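Methyltransferase-like protein 5 (Pyrococcus horikoshii, PDB 1WY7) probably transfers methyl groups from S-adenosylmethionine to RNA, and binds S-adenosyl-L-homocysteine, the demethylated form of that cofactor, in its Rossmann-like fold. Local coordinates at residues 72-77 / 98-103; 118-123 / 146-151; 173-178 / 193-198. All blocks are in the same frame, centred on the assembly; numbering follows the deposited sequence.

How the contacts relate
From the N terminus, the chain first lays down the five parallel strands of a seven-stranded methyltransferase sheet. Contact 1 closes the loop through helix 82-91, pairing strand 74-79 with the edge strand 99-103. Contact 2 then closes the excursion through helix 131-140, setting the loop after strand 115-118 against strand 143-149. Last comes contact 3, the C-terminal hairpin of strands 167-179 and 191-202. The three follow in series, and none nests in or crosses another. Contacts 2 and 3 touch, with probable hydrogen bonds from D196 N to H148 O and from Y198 N to S146 O, whereas contact 1 lies on the other side of the chain's centre, about 21 Å from contact 2 between centres.

Contact 1: residues 72-77 / 98-103; sequences AKEVIC and KFKVFI
E74 and K100 form a salt bridge beside two parallel strands of a beta-alpha-beta unit, in which helix 82-91 links strand 74-79 to strand 99-103 at the edge of the Rossmann-like sheet. E74 OE1 and K100 NZ are modelled 2.4 Å apart, so short that the exact length is doubtful. The glutamate chain runs out extended beyond CG, while the lysine folds at its last two torsions (chi3 -59°, chi4 -65°) and brings its ammonium group back toward the carboxylate. The same bend lays NZ against I76, 3.4 Å from CD1, with the two side chains alongside each other and pointing the same way. Just before strand 99-103, K98, also bent near its end, donates from NZ to K73 O over 3.1 Å, approaching from above the carbonyl plane; its bond to A72 O is weak. Between the strands the backbone bonds run in parallel register. V75 N reaches K98 O, K100 N reaches V75 O at 2.8 Å, C77 N reaches K100 O, and F102 N meets C77 O at 2.7 Å in an almost straight bond (177°). On the face opposite I76 and K100, C77 makes loose side-chain contacts with F99 and V101, and the helices close over this side: V75 and C77 lie on helix 62-69, F99 and V101 on helix 82-91. E74 and I76 also bond through their backbones to strand 52-56, placing strand 74-79 inside the sheet. Beyond the pair the chain approaches the cofactor site, and the F102 side chain lies about 7 Å from the bound S-adenosyl-L-homocysteine. The nearest apolar approach of C77 to V101 is 4.4 Å, from CB to CG2.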
ATOM      1  N   ALA A  72      10.327   2.861  10.266  1.00 33.53           N
ATOM      2  CA  ALA A  72      10.966   2.877   8.955  1.00 34.00           C
ATOM      3  C   ALA A  72      12.014   3.987   8.964  1.00 35.06           C
ATOM      4  O   ALA A  72      11.784   5.055   9.521  1.00 34.95           O
ATOM      5  CB  ALA A  72       9.931   3.133   7.854  1.00 31.41           C
ATOM      6  N   LYS A  73      13.176   3.733   8.371  1.00 37.07           N
ATOM      7  CA  LYS A  73      14.215   4.753   8.319  1.00 37.40           C
ATOM      8  C   LYS A  73      13.677   5.937   7.516  1.00 36.97           C
ATOM      9  O   LYS A  73      13.848   7.087   7.903  1.00 35.03           O
ATOM     10  CB  LYS A  73      15.476   4.198   7.661  1.00 40.22           C
ATOM     11  CG  LYS A  73      16.629   5.200   7.607  1.00 43.30           C
ATOM     12  CD  LYS A  73      17.935   4.525   7.212  1.00 47.71           C
ATOM     13  CE  LYS A  73      17.801   3.783   5.892  1.00 50.50           C
ATOM     14  NZ  LYS A  73      19.031   3.019   5.536  1.00 52.80           N
ATOM     15  N   GLU A  74      13.029   5.640   6.394  1.00 37.24           N
ATOM     16  CA  GLU A  74      12.433   6.670   5.553  1.00 37.23           C
ATOM     17  C   GLU A  74      11.411   6.042   4.630  1.00 36.18           C
ATOM     18  O   GLU A  74      11.474   4.849   4.326  1.00 34.36           O
ATOM     19  CB  GLU A  74      13.485   7.388   4.702  1.00 40.79           C
ATOM     20  CG  GLU A  74      14.115   6.543   3.611  1.00 48.79           C
ATOM     21  CD  GLU A  74      14.948   7.369   2.625  1.00 53.86           C
ATOM     22  OE1 GLU A  74      14.374   8.255   1.951  1.00 56.53           O
ATOM     23  OE2 GLU A  74      16.172   7.138   2.522  1.00 56.23           O
ATOM     24  N   VAL A  75      10.463   6.851   4.181  1.00 33.13           N
ATOM     25  CA  VAL A  75       9.443   6.370   3.279  1.00 32.40           C
ATOM     26  C   VAL A  75       9.378   7.284   2.066  1.00 32.74           C
ATOM     27  O   VAL A  75       9.508   8.509   2.186  1.00 30.82           O
ATOM     28  CB  VAL A  75       8.065   6.338   3.973  1.00 32.71           C
ATOM     29  CG1 VAL A  75       6.977   5.942   2.969  1.00 32.16           C
ATOM     30  CG2 VAL A  75       8.098   5.354   5.142  1.00 28.19           C
ATOM     31  N   ILE A  76       9.225   6.685   0.888  1.00 31.26           N
ATOM     32  CA  ILE A  76       9.102   7.474  -0.326  1.00 29.57           C
ATOM     33  C   ILE A  76       7.678   7.245  -0.820  1.00 28.52           C
ATOM     34  O   ILE A  76       7.301   6.148  -1.225  1.00 28.07           O
ATOM     35  CB  ILE A  76      10.151   7.075  -1.391  1.00 29.71           C
ATOM     36  CG1 ILE A  76      11.559   7.227  -0.801  1.00 30.45           C
ATOM     37  CG2 ILE A  76      10.032   8.002  -2.614  1.00 25.85           C
ATOM     38  CD1 ILE A  76      12.702   6.865  -1.763  1.00 31.44           C
ATOM     39  N   CYS A  77       6.881   8.300  -0.740  1.00 29.02           N
ATOM     40  CA  CYS A  77       5.486   8.252  -1.123  1.00 30.49           C
ATOM     41  C   CYS A  77       5.294   8.549  -2.604  1.00 31.83           C
ATOM     42  O   CYS A  77       5.640   9.632  -3.079  1.00 31.70           O
ATOM     43  CB  CYS A  77       4.711   9.249  -0.260  1.00 29.49           C
ATOM     44  SG  CYS A  77       5.092   9.068   1.514  1.00 28.06           S
ATOM     45  N   LYS A  98      11.494  12.715   7.326  1.00 41.93           N
ATOM     46  CA  LYS A  98      11.692  11.270   7.220  1.00 42.37           C
ATOM     47  C   LYS A  98      10.965  10.650   6.015  1.00 41.88           C
ATOM     48  O   LYS A  98      11.060   9.445   5.776  1.00 40.25           O
ATOM     49  CB  LYS A  98      11.246  10.578   8.521  1.00 44.10           C
ATOM     50  CG  LYS A  98      12.154  10.863   9.718  1.00 46.96           C
ATOM     51  CD  LYS A  98      11.652  10.219  11.014  1.00 50.46           C
ATOM     52  CE  LYS A  98      11.615   8.686  10.952  1.00 51.86           C
ATOM     53  NZ  LYS A  98      12.956   8.045  10.752  1.00 54.22           N
ATOM     54  N   PHE A  99      10.245  11.474   5.259  1.00 40.07           N
ATOM     55  CA  PHE A  99       9.524  10.990   4.088  1.00 38.33           C
ATOM     56  C   PHE A  99       9.735  11.884   2.869  1.00 37.39           C
ATOM     57  O   PHE A  99       9.982  13.077   2.995  1.00 35.55           O
ATOM     58  CB  PHE A  99       8.027  10.889   4.381  1.00 34.70           C
ATOM     59  CG  PHE A  99       7.336  12.215   4.527  1.00 34.31           C
ATOM     60  CD1 PHE A  99       6.818  12.871   3.419  1.00 33.65           C
ATOM     61  CD2 PHE A  99       7.201  12.808   5.772  1.00 32.89           C
ATOM     62  CE1 PHE A  99       6.176  14.089   3.549  1.00 33.48           C
ATOM     63  CE2 PHE A  99       6.560  14.030   5.911  1.00 33.85           C
ATOM     64  CZ  PHE A  99       6.046  14.671   4.797  1.00 33.32           C
ATOM     65  N   LYS A 100       9.657  11.287   1.687  1.00 36.78           N
ATOM     66  CA  LYS A 100       9.799  12.031   0.447  1.00 36.74           C
ATOM     67  C   LYS A 100       8.577  11.761  -0.410  1.00 35.90           C
ATOM     68  O   LYS A 100       7.932  10.724  -0.271  1.00 35.73           O
ATOM     69  CB  LYS A 100      11.070  11.625  -0.303  1.00 37.72           C
ATOM     70  CG  LYS A 100      12.349  11.965   0.455  1.00 44.18           C
ATOM     71  CD  LYS A 100      13.562  11.932  -0.447  1.00 47.96           C
ATOM     72  CE  LYS A 100      13.742  10.569  -1.084  1.00 52.44           C
ATOM     73  NZ  LYS A 100      14.041   9.509  -0.083  1.00 53.95           N
ATOM     74  N   VAL A 101       8.254  12.698  -1.293  1.00 34.64           N
ATOM     75  CA  VAL A 101       7.091  12.534  -2.145  1.00 32.37           C
ATOM     76  C   VAL A 101       7.399  12.615  -3.629  1.00 33.49           C
ATOM     77  O   VAL A 101       8.060  13.547  -4.098  1.00 33.78           O
ATOM     78  CB  VAL A 101       6.011  13.573  -1.822  1.00 29.69           C
ATOM     79  CG1 VAL A 101       4.773  13.309  -2.653  1.00 25.19           C
ATOM     80  CG2 VAL A 101       5.670  13.507  -0.337  1.00 29.70           C
ATOM     81  N   PHE A 102       6.930  11.612  -4.364  1.00 32.46           N
ATOM     82  CA  PHE A 102       7.107  11.584  -5.806  1.00 31.45           C
ATOM     83  C   PHE A 102       5.721  11.671  -6.433  1.00 32.61           C
ATOM     84  O   PHE A 102       4.936  10.724  -6.389  1.00 30.92           O
ATOM     85  CB  PHE A 102       7.812  10.310  -6.281  1.00 28.98           C
ATOM     86  CG  PHE A 102       7.874  10.175  -7.792  1.00 29.44           C
ATOM     87  CD1 PHE A 102       6.835   9.566  -8.501  1.00 27.45           C
ATOM     88  CD2 PHE A 102       8.959  10.686  -8.509  1.00 30.00           C
ATOM     89  CE1 PHE A 102       6.872   9.464  -9.889  1.00 28.99           C
ATOM     90  CE2 PHE A 102       9.010  10.593  -9.907  1.00 30.24           C
ATOM     91  CZ  PHE A 102       7.961   9.979 -10.599  1.00 30.70           C
ATOM     92  N   ILE A 103       5.422  12.833  -6.999  1.00 34.00           N
ATOM     93  CA  ILE A 103       4.137  13.073  -7.643  1.00 32.38           C
ATOM     94  C   ILE A 103       4.268  12.768  -9.133  1.00 33.68           C
ATOM     95  O   ILE A 103       4.886  13.528  -9.883  1.00 33.69           O
ATOM     96  CB  ILE A 103       3.714  14.540  -7.497  1.00 32.11           C
ATOM     97  CG1 ILE A 103       3.768  14.952  -6.028  1.00 31.39           C
ATOM     98  CG2 ILE A 103       2.313  14.745  -8.094  1.00 31.25           C
ATOM     99  CD1 ILE A 103       3.338  16.385  -5.797  1.00 31.52           C
TER

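Contact 2: residues 118-123 / 146-151; sequences MNPPFG and SIHLAK
M118, a selenomethionine in this crystal, packs on S146 where strand 115-118 runs into the N-P-P-F motif familiar from N6-adenine methyltransferases. The close-packed part is buried: M118 CE comes within 3.4 Å of S146 OG, and P120 CD reaches the same oxygen from the proline ring, also at 3.4 Å. The serine hydroxyl stands anti to its backbone N (chi1 -171°), which turns it toward both residues. In the backbone, S146 CA makes a CA-H...O contact with M118 O. P120 CG also approaches H148 CE1, the side chains crossing at about a right angle, and helix 131-140 covers M118, P120 and H148.

The looser part lies at N119, a residue of the S-adenosyl-L-homocysteine pocket, whose ND2 comes no nearer to I147 than 4.1 Å from CB; its amide is held by T30 OG1 and Y28 OH. Toward the partly exposed end the model is less certain. There L149 CD1 lies over one face of the F122 ring, though the modelled carbons are too close for the distance to be trusted, and I193 of the neighbouring strand flanks the phenylalanine. At the ring edge, nearly in its plane, I147 O sits 3.4 Å from F122 CE1.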
HETATM    1  N   MSE A 118       2.012  -1.409  -0.501  1.00 25.23           N
HETATM    2  CA  MSE A 118       1.043  -0.731  -1.332  1.00 26.52           C
HETATM    3  C   MSE A 118      -0.368  -1.295  -1.273  1.00 26.42           C
HETATM    4  O   MSE A 118      -0.576  -2.491  -1.055  1.00 25.06           O
HETATM    5  CB  MSE A 118       1.523  -0.712  -2.806  1.00 26.20           C
HETATM    6  CG  MSE A 118       1.777  -2.088  -3.453  1.00 29.27           C
HETATM    7 SE   MSE A 118       2.391  -1.958  -5.172  1.00 33.59          SE
HETATM    8  CE  MSE A 118       2.247  -3.624  -5.696  1.00 29.58           C
ATOM      9  N   ASN A 119      -1.324  -0.392  -1.461  1.00 25.72           N
ATOM     10  CA  ASN A 119      -2.750  -0.695  -1.529  1.00 26.93           C
ATOM     11  C   ASN A 119      -3.059  -0.102  -2.906  1.00 27.88           C
ATOM     12  O   ASN A 119      -3.674   0.959  -3.008  1.00 26.33           O
ATOM     13  CB  ASN A 119      -3.515   0.072  -0.437  1.00 26.59           C
ATOM     14  CG  ASN A 119      -5.014  -0.184  -0.470  1.00 29.99           C
ATOM     15  OD1 ASN A 119      -5.767   0.416   0.292  1.00 34.28           O
ATOM     16  ND2 ASN A 119      -5.453  -1.074  -1.347  1.00 33.34           N
ATOM     17  N   PRO A 120      -2.610  -0.773  -3.981  1.00 29.53           N
ATOM     18  CA  PRO A 120      -2.832  -0.296  -5.350  1.00 30.33           C
ATOM     19  C   PRO A 120      -4.259  -0.455  -5.828  1.00 31.32           C
ATOM     20  O   PRO A 120      -5.042  -1.171  -5.220  1.00 29.98           O
ATOM     21  CB  PRO A 120      -1.852  -1.145  -6.160  1.00 30.00           C
ATOM     22  CG  PRO A 120      -1.937  -2.479  -5.456  1.00 28.49           C
ATOM     23  CD  PRO A 120      -1.938  -2.090  -3.983  1.00 28.74           C
ATOM     24  N   PRO A 121      -4.625   0.240  -6.915  1.00 34.44           N
ATOM     25  CA  PRO A 121      -5.996   0.097  -7.415  1.00 36.26           C
ATOM     26  C   PRO A 121      -6.163  -1.354  -7.846  1.00 37.56           C
ATOM     27  O   PRO A 121      -5.218  -1.956  -8.357  1.00 34.10           O
ATOM     28  CB  PRO A 121      -6.044   1.074  -8.596  1.00 35.68           C
ATOM     29  CG  PRO A 121      -4.623   1.205  -9.010  1.00 35.69           C
ATOM     30  CD  PRO A 121      -3.881   1.236  -7.699  1.00 32.72           C
ATOM     31  N   PHE A 122      -7.343  -1.919  -7.621  1.00 41.04           N
ATOM     32  CA  PHE A 122      -7.581  -3.303  -7.995  1.00 46.19           C
ATOM     33  C   PHE A 122      -7.779  -3.458  -9.507  1.00 49.29           C
ATOM     34  O   PHE A 122      -7.665  -4.558 -10.050  1.00 48.91           O
ATOM     35  CB  PHE A 122      -8.773  -3.853  -7.206  1.00 46.81           C
ATOM     36  CG  PHE A 122      -8.580  -3.792  -5.709  1.00 49.05           C
ATOM     37  CD1 PHE A 122      -7.349  -4.115  -5.143  1.00 48.86           C
ATOM     38  CD2 PHE A 122      -9.624  -3.416  -4.868  1.00 49.81           C
ATOM     39  CE1 PHE A 122      -7.156  -4.065  -3.762  1.00 50.63           C
ATOM     40  CE2 PHE A 122      -9.441  -3.365  -3.486  1.00 50.48           C
ATOM     41  CZ  PHE A 122      -8.204  -3.690  -2.936  1.00 49.81           C
ATOM     42  N   GLY A 123      -8.046  -2.350 -10.185  1.00 51.99           N
ATOM     43  CA  GLY A 123      -8.233  -2.405 -11.620  1.00 55.72           C
ATOM     44  C   GLY A 123      -9.682  -2.624 -11.982  1.00 57.91           C
ATOM     45  O   GLY A 123      -9.993  -3.173 -13.038  1.00 58.57           O
ATOM     46  N   SER A 146       1.554  -6.167  -0.785  1.00 25.52           N
ATOM     47  CA  SER A 146       0.467  -5.558  -1.523  1.00 26.31           C
ATOM     48  C   SER A 146      -0.884  -6.112  -1.125  1.00 26.95           C
ATOM     49  O   SER A 146      -0.976  -7.114  -0.422  1.00 27.82           O
ATOM     50  CB  SER A 146       0.684  -5.752  -3.030  1.00 27.57           C
ATOM     51  OG  SER A 146      -0.251  -4.986  -3.772  1.00 30.58           O
ATOM     52  N   ILE A 147      -1.941  -5.441  -1.571  1.00 27.77           N
ATOM     53  CA  ILE A 147      -3.298  -5.859  -1.260  1.00 28.83           C
ATOM     54  C   ILE A 147      -4.071  -6.056  -2.557  1.00 30.58           C
ATOM     55  O   ILE A 147      -3.958  -5.252  -3.474  1.00 34.12           O
ATOM     56  CB  ILE A 147      -4.011  -4.802  -0.383  1.00 27.22           C
ATOM     57  CG1 ILE A 147      -3.247  -4.621   0.938  1.00 25.38           C
ATOM     58  CG2 ILE A 147      -5.441  -5.228  -0.114  1.00 24.54           C
ATOM     59  CD1 ILE A 147      -3.853  -3.593   1.866  1.00 23.41           C
ATOM     60  N   HIS A 148      -4.855  -7.122  -2.628  1.00 31.67           N
ATOM     61  CA  HIS A 148      -5.637  -7.417  -3.824  1.00 33.70           C
ATOM     62  C   HIS A 148      -6.936  -8.123  -3.473  1.00 34.86           C
ATOM     63  O   HIS A 148      -7.089  -8.658  -2.374  1.00 34.00           O
ATOM     64  CB  HIS A 148      -4.827  -8.302  -4.767  1.00 34.60           C
ATOM     65  CG  HIS A 148      -3.556  -7.668  -5.234  1.00 36.02           C
ATOM     66  ND1 HIS A 148      -3.523  -6.751  -6.264  1.00 33.84           N
ATOM     67  CD2 HIS A 148      -2.290  -7.759  -4.768  1.00 35.90           C
ATOM     68  CE1 HIS A 148      -2.288  -6.305  -6.410  1.00 37.69           C
ATOM     69  NE2 HIS A 148      -1.520  -6.898  -5.514  1.00 38.05           N
ATOM     70  N   LEU A 149      -7.863  -8.115  -4.425  1.00 34.82           N
ATOM     71  CA  LEU A 149      -9.164  -8.757  -4.274  1.00 37.25           C
ATOM     72  C   LEU A 149      -9.023 -10.261  -4.061  1.00 37.46           C
ATOM     73  O   LEU A 149      -8.365 -10.946  -4.848  1.00 37.46           O
ATOM     74  CB  LEU A 149     -10.001  -8.513  -5.526  1.00 37.95           C
ATOM     75  CG  LEU A 149     -11.059  -7.418  -5.515  1.00 40.27           C
ATOM     76  CD1 LEU A 149     -10.563  -6.231  -4.767  1.00 40.76           C
ATOM     77  CD2 LEU A 149     -11.418  -7.051  -6.943  1.00 40.54           C
ATOM     78  N   ALA A 150      -9.648 -10.766  -3.003  1.00 36.47           N
ATOM     79  CA  ALA A 150      -9.605 -12.186  -2.692  1.00 38.42           C
ATOM     80  C   ALA A 150     -10.546 -12.958  -3.612  1.00 39.50           C
ATOM     81  O   ALA A 150     -11.534 -13.523  -3.160  1.00 40.50           O
ATOM     82  CB  ALA A 150     -10.006 -12.405  -1.246  1.00 38.41           C
ATOM     83  N   LYS A 151     -10.245 -12.960  -4.904  1.00 40.91           N
ATOM     84  CA  LYS A 151     -11.058 -13.676  -5.884  1.00 41.96           C
ATOM     85  C   LYS A 151     -10.208 -14.716  -6.606  1.00 40.94           C
ATOM     86  O   LYS A 151      -9.022 -14.502  -6.839  1.00 39.82           O
ATOM     87  CB  LYS A 151     -11.663 -12.694  -6.888  1.00 43.58           C
ATOM     88  CG  LYS A 151     -13.120 -12.363  -6.614  1.00 46.25           C
ATOM     89  CD  LYS A 151     -13.437 -10.901  -6.872  1.00 48.91           C
ATOM     90  CE  LYS A 151     -13.012 -10.443  -8.267  1.00 51.91           C
ATOM     91  NZ  LYS A 151     -13.835 -11.021  -9.368  1.00 56.49           N
TER

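Contact 3: residues 173-178 / 193-198; sequences LTTKIE and ITVDIY
L173 and I197 open an antiparallel register that continues through T174-D196, T175-V195 and K176-T194 to I177-I193, joining the two strands of the C-terminal beta hairpin of the sheet. The segments cross at 140°, well short of strictly antiparallel. Three hydrogen-bonded pairs carry two backbone bonds each. The shortest, from I197 N to L173 O, spans 2.7 Å. The longest, 3.1 Å from I193 N to I177 O, is tilted out of the carbonyl plane and is the most bent of the six.

On the face bearing T174, K176, T194 and D196, T174 OG1 donates to D196 OD2 over 2.7 Å, the two side chains lying side by side. The aspartate is buried, and its other oxygen, OD1, forms a salt bridge with R155 of helix 152-164, while R172 adds a weak, long ion pair to OD2. Were D196 replaced by alanine, the T174 hydroxyl would probably lose its acceptor and the R155 guanidinium its carboxylate mate. Next to this bond the methyls T174 CG2 and T194 CG2 meet at 3.5 Å.

The opposite face is largely apolar and partly covered by helix 32-44, on which L173, I177 and I197 rest. I177 and I193 run alongside each other, both with CG1 wedged between backbone N and carbonyl carbon (chi1 62° and 49°), and I177 CG1 comes within a tight 3.4 Å of I193 CG1. V195 CG2 meets I177 CG2 from a roughly perpendicular direction. T175 OG1, buried with no polar partner in the model, has I197 CD1 as its nearest neighbour across the strands, at 4.0 Å.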
ATOM      1  N   LEU A 173      -2.524 -13.169   3.698  1.00 30.52           N
ATOM      2  CA  LEU A 173      -3.509 -13.096   4.764  1.00 30.35           C
ATOM      3  C   LEU A 173      -4.806 -12.595   4.161  1.00 31.75           C
ATOM      4  O   LEU A 173      -4.811 -11.644   3.375  1.00 31.60           O
ATOM      5  CB  LEU A 173      -3.053 -12.141   5.872  1.00 30.12           C
ATOM      6  CG  LEU A 173      -1.620 -12.235   6.421  1.00 30.95           C
ATOM      7  CD1 LEU A 173      -1.614 -11.614   7.805  1.00 31.39           C
ATOM      8  CD2 LEU A 173      -1.114 -13.670   6.481  1.00 27.55           C
ATOM      9  N   THR A 174      -5.909 -13.229   4.530  1.00 32.32           N
ATOM     10  CA  THR A 174      -7.198 -12.826   4.001  1.00 33.19           C
ATOM     11  C   THR A 174      -8.067 -12.169   5.073  1.00 36.77           C
ATOM     12  O   THR A 174      -8.235 -12.710   6.171  1.00 36.64           O
ATOM     13  CB  THR A 174      -7.922 -14.036   3.396  1.00 33.24           C
ATOM     14  OG1 THR A 174      -7.030 -14.712   2.498  1.00 30.40           O
ATOM     15  CG2 THR A 174      -9.164 -13.597   2.633  1.00 31.00           C
ATOM     16  N   THR A 175      -8.587 -10.983   4.754  1.00 37.63           N
ATOM     17  CA  THR A 175      -9.450 -10.219   5.659  1.00 40.67           C
ATOM     18  C   THR A 175     -10.528  -9.466   4.904  1.00 41.87           C
ATOM     19  O   THR A 175     -10.417  -9.218   3.705  1.00 41.08           O
ATOM     20  CB  THR A 175      -8.698  -9.133   6.470  1.00 42.22           C
ATOM     21  OG1 THR A 175      -7.574  -8.668   5.717  1.00 44.81           O
ATOM     22  CG2 THR A 175      -8.264  -9.657   7.826  1.00 45.80           C
ATOM     23  N   LYS A 176     -11.566  -9.082   5.634  1.00 43.04           N
ATOM     24  CA  LYS A 176     -12.674  -8.334   5.067  1.00 44.54           C
ATOM     25  C   LYS A 176     -12.500  -6.887   5.481  1.00 44.34           C
ATOM     26  O   LYS A 176     -12.235  -6.598   6.649  1.00 44.55           O
ATOM     27  CB  LYS A 176     -14.002  -8.855   5.620  1.00 45.81           C
ATOM     28  CG  LYS A 176     -14.023 -10.363   5.814  1.00 50.83           C
ATOM     29  CD  LYS A 176     -15.397 -10.889   6.213  1.00 52.84           C
ATOM     30  CE  LYS A 176     -16.313 -11.009   5.007  1.00 54.88           C
ATOM     31  NZ  LYS A 176     -17.579 -11.719   5.340  1.00 56.44           N
ATOM     32  N   ILE A 177     -12.622  -5.971   4.532  1.00 43.83           N
ATOM     33  CA  ILE A 177     -12.503  -4.560   4.865  1.00 43.49           C
ATOM     34  C   ILE A 177     -13.820  -3.884   4.555  1.00 44.29           C
ATOM     35  O   ILE A 177     -14.664  -4.439   3.853  1.00 43.55           O
ATOM     36  CB  ILE A 177     -11.388  -3.858   4.056  1.00 42.09           C
ATOM     37  CG1 ILE A 177     -11.702  -3.913   2.554  1.00 39.03           C
ATOM     38  CG2 ILE A 177     -10.040  -4.506   4.373  1.00 42.49           C
ATOM     39  CD1 ILE A 177     -10.714  -3.130   1.698  1.00 35.39           C
ATOM     40  N   GLU A 178     -14.000  -2.688   5.089  1.00 45.78           N
ATOM     41  CA  GLU A 178     -15.213  -1.939   4.840  1.00 48.53           C
ATOM     42  C   GLU A 178     -14.831  -0.560   4.351  1.00 47.73           C
ATOM     43  O   GLU A 178     -14.164   0.197   5.053  1.00 47.15           O
ATOM     44  CB  GLU A 178     -16.045  -1.841   6.120  1.00 50.71           C
ATOM     45  CG  GLU A 178     -16.439  -3.199   6.669  1.00 54.93           C
ATOM     46  CD  GLU A 178     -17.340  -3.108   7.878  1.00 57.57           C
ATOM     47  OE1 GLU A 178     -16.924  -2.509   8.894  1.00 58.78           O
ATOM     48  OE2 GLU A 178     -18.468  -3.641   7.811  1.00 60.02           O
ATOM     49  N   ILE A 193     -15.674  -5.783   1.246  1.00 46.18           N
ATOM     50  CA  ILE A 193     -15.023  -6.710   0.328  1.00 42.63           C
ATOM     51  C   ILE A 193     -13.973  -7.529   1.057  1.00 39.08           C
ATOM     52  O   ILE A 193     -13.506  -7.159   2.127  1.00 35.89           O
ATOM     53  CB  ILE A 193     -14.284  -6.003  -0.839  1.00 42.40           C
ATOM     54  CG1 ILE A 193     -13.395  -4.896  -0.285  1.00 43.68           C
ATOM     55  CG2 ILE A 193     -15.270  -5.491  -1.865  1.00 44.31           C
ATOM     56  CD1 ILE A 193     -12.351  -4.402  -1.273  1.00 45.88           C
ATOM     57  N   THR A 194     -13.594  -8.644   0.452  1.00 36.90           N
ATOM     58  CA  THR A 194     -12.593  -9.500   1.031  1.00 35.09           C
ATOM     59  C   THR A 194     -11.324  -9.349   0.217  1.00 34.56           C
ATOM     60  O   THR A 194     -11.339  -9.522  -0.999  1.00 35.64           O
ATOM     61  CB  THR A 194     -13.054 -10.939   1.002  1.00 35.44           C
ATOM     62  OG1 THR A 194     -14.327 -11.022   1.653  1.00 35.38           O
ATOM     63  CG2 THR A 194     -12.046 -11.832   1.712  1.00 32.68           C
ATOM     64  N   VAL A 195     -10.230  -9.008   0.889  1.00 31.30           N
ATOM     65  CA  VAL A 195      -8.954  -8.837   0.210  1.00 28.39           C
ATOM     66  C   VAL A 195      -7.881  -9.764   0.781  1.00 29.26           C
ATOM     67  O   VAL A 195      -8.008 -10.284   1.893  1.00 26.31           O
ATOM     68  CB  VAL A 195      -8.424  -7.359   0.334  1.00 28.97           C
ATOM     69  CG1 VAL A 195      -9.380  -6.380  -0.358  1.00 26.68           C
ATOM     70  CG2 VAL A 195      -8.269  -6.974   1.804  1.00 25.36           C
ATOM     71  N   ASP A 196      -6.834  -9.974  -0.010  1.00 27.18           N
ATOM     72  CA  ASP A 196      -5.689 -10.772   0.388  1.00 27.62           C
ATOM     73  C   ASP A 196      -4.552  -9.776   0.547  1.00 27.57           C
ATOM     74  O   ASP A 196      -4.402  -8.852  -0.264  1.00 27.89           O
ATOM     75  CB  ASP A 196      -5.281 -11.774  -0.700  1.00 28.41           C
ATOM     76  CG  ASP A 196      -6.261 -12.910  -0.857  1.00 31.44           C
ATOM     77  OD1 ASP A 196      -6.531 -13.278  -2.017  1.00 29.75           O
ATOM     78  OD2 ASP A 196      -6.756 -13.435   0.164  1.00 28.58           O
ATOM     79  N   ILE A 197      -3.766  -9.955   1.596  1.00 27.12           N
ATOM     80  CA  ILE A 197      -2.603  -9.121   1.829  1.00 25.99           C
ATOM     81  C   ILE A 197      -1.446 -10.058   1.475  1.00 27.22           C
ATOM     82  O   ILE A 197      -1.268 -11.109   2.103  1.00 27.57           O
ATOM     83  CB  ILE A 197      -2.517  -8.682   3.303  1.00 24.93           C
ATOM     84  CG1 ILE A 197      -3.761  -7.868   3.661  1.00 23.35           C
ATOM     85  CG2 ILE A 197      -1.241  -7.886   3.532  1.00 23.51           C
ATOM     86  CD1 ILE A 197      -3.800  -7.401   5.094  1.00 23.16           C
ATOM     87  N   TYR A 198      -0.683  -9.696   0.449  1.00 26.56           N
ATOM     88  CA  TYR A 198       0.427 -10.526   0.000  1.00 26.42           C
ATOM     89  C   TYR A 198       1.787 -10.022   0.413  1.00 26.40           C
ATOM     90  O   TYR A 198       1.987  -8.833   0.626  1.00 28.53           O
ATOM     91  CB  TYR A 198       0.487 -10.612  -1.535  1.00 23.95           C
ATOM     92  CG  TYR A 198      -0.631 -11.335  -2.236  1.00 24.33           C
ATOM     93  CD1 TYR A 198      -1.838 -10.692  -2.524  1.00 23.09           C
ATOM     94  CD2 TYR A 198      -0.461 -12.649  -2.677  1.00 24.03           C
ATOM     95  CE1 TYR A 198      -2.850 -11.345  -3.242  1.00 22.53           C
ATOM     96  CE2 TYR A 198      -1.465 -13.307  -3.394  1.00 21.39           C
ATOM     97  CZ  TYR A 198      -2.652 -12.648  -3.666  1.00 20.06           C
ATOM     98  OH  TYR A 198      -3.658 -13.312  -4.320  1.00 22.81           O
TER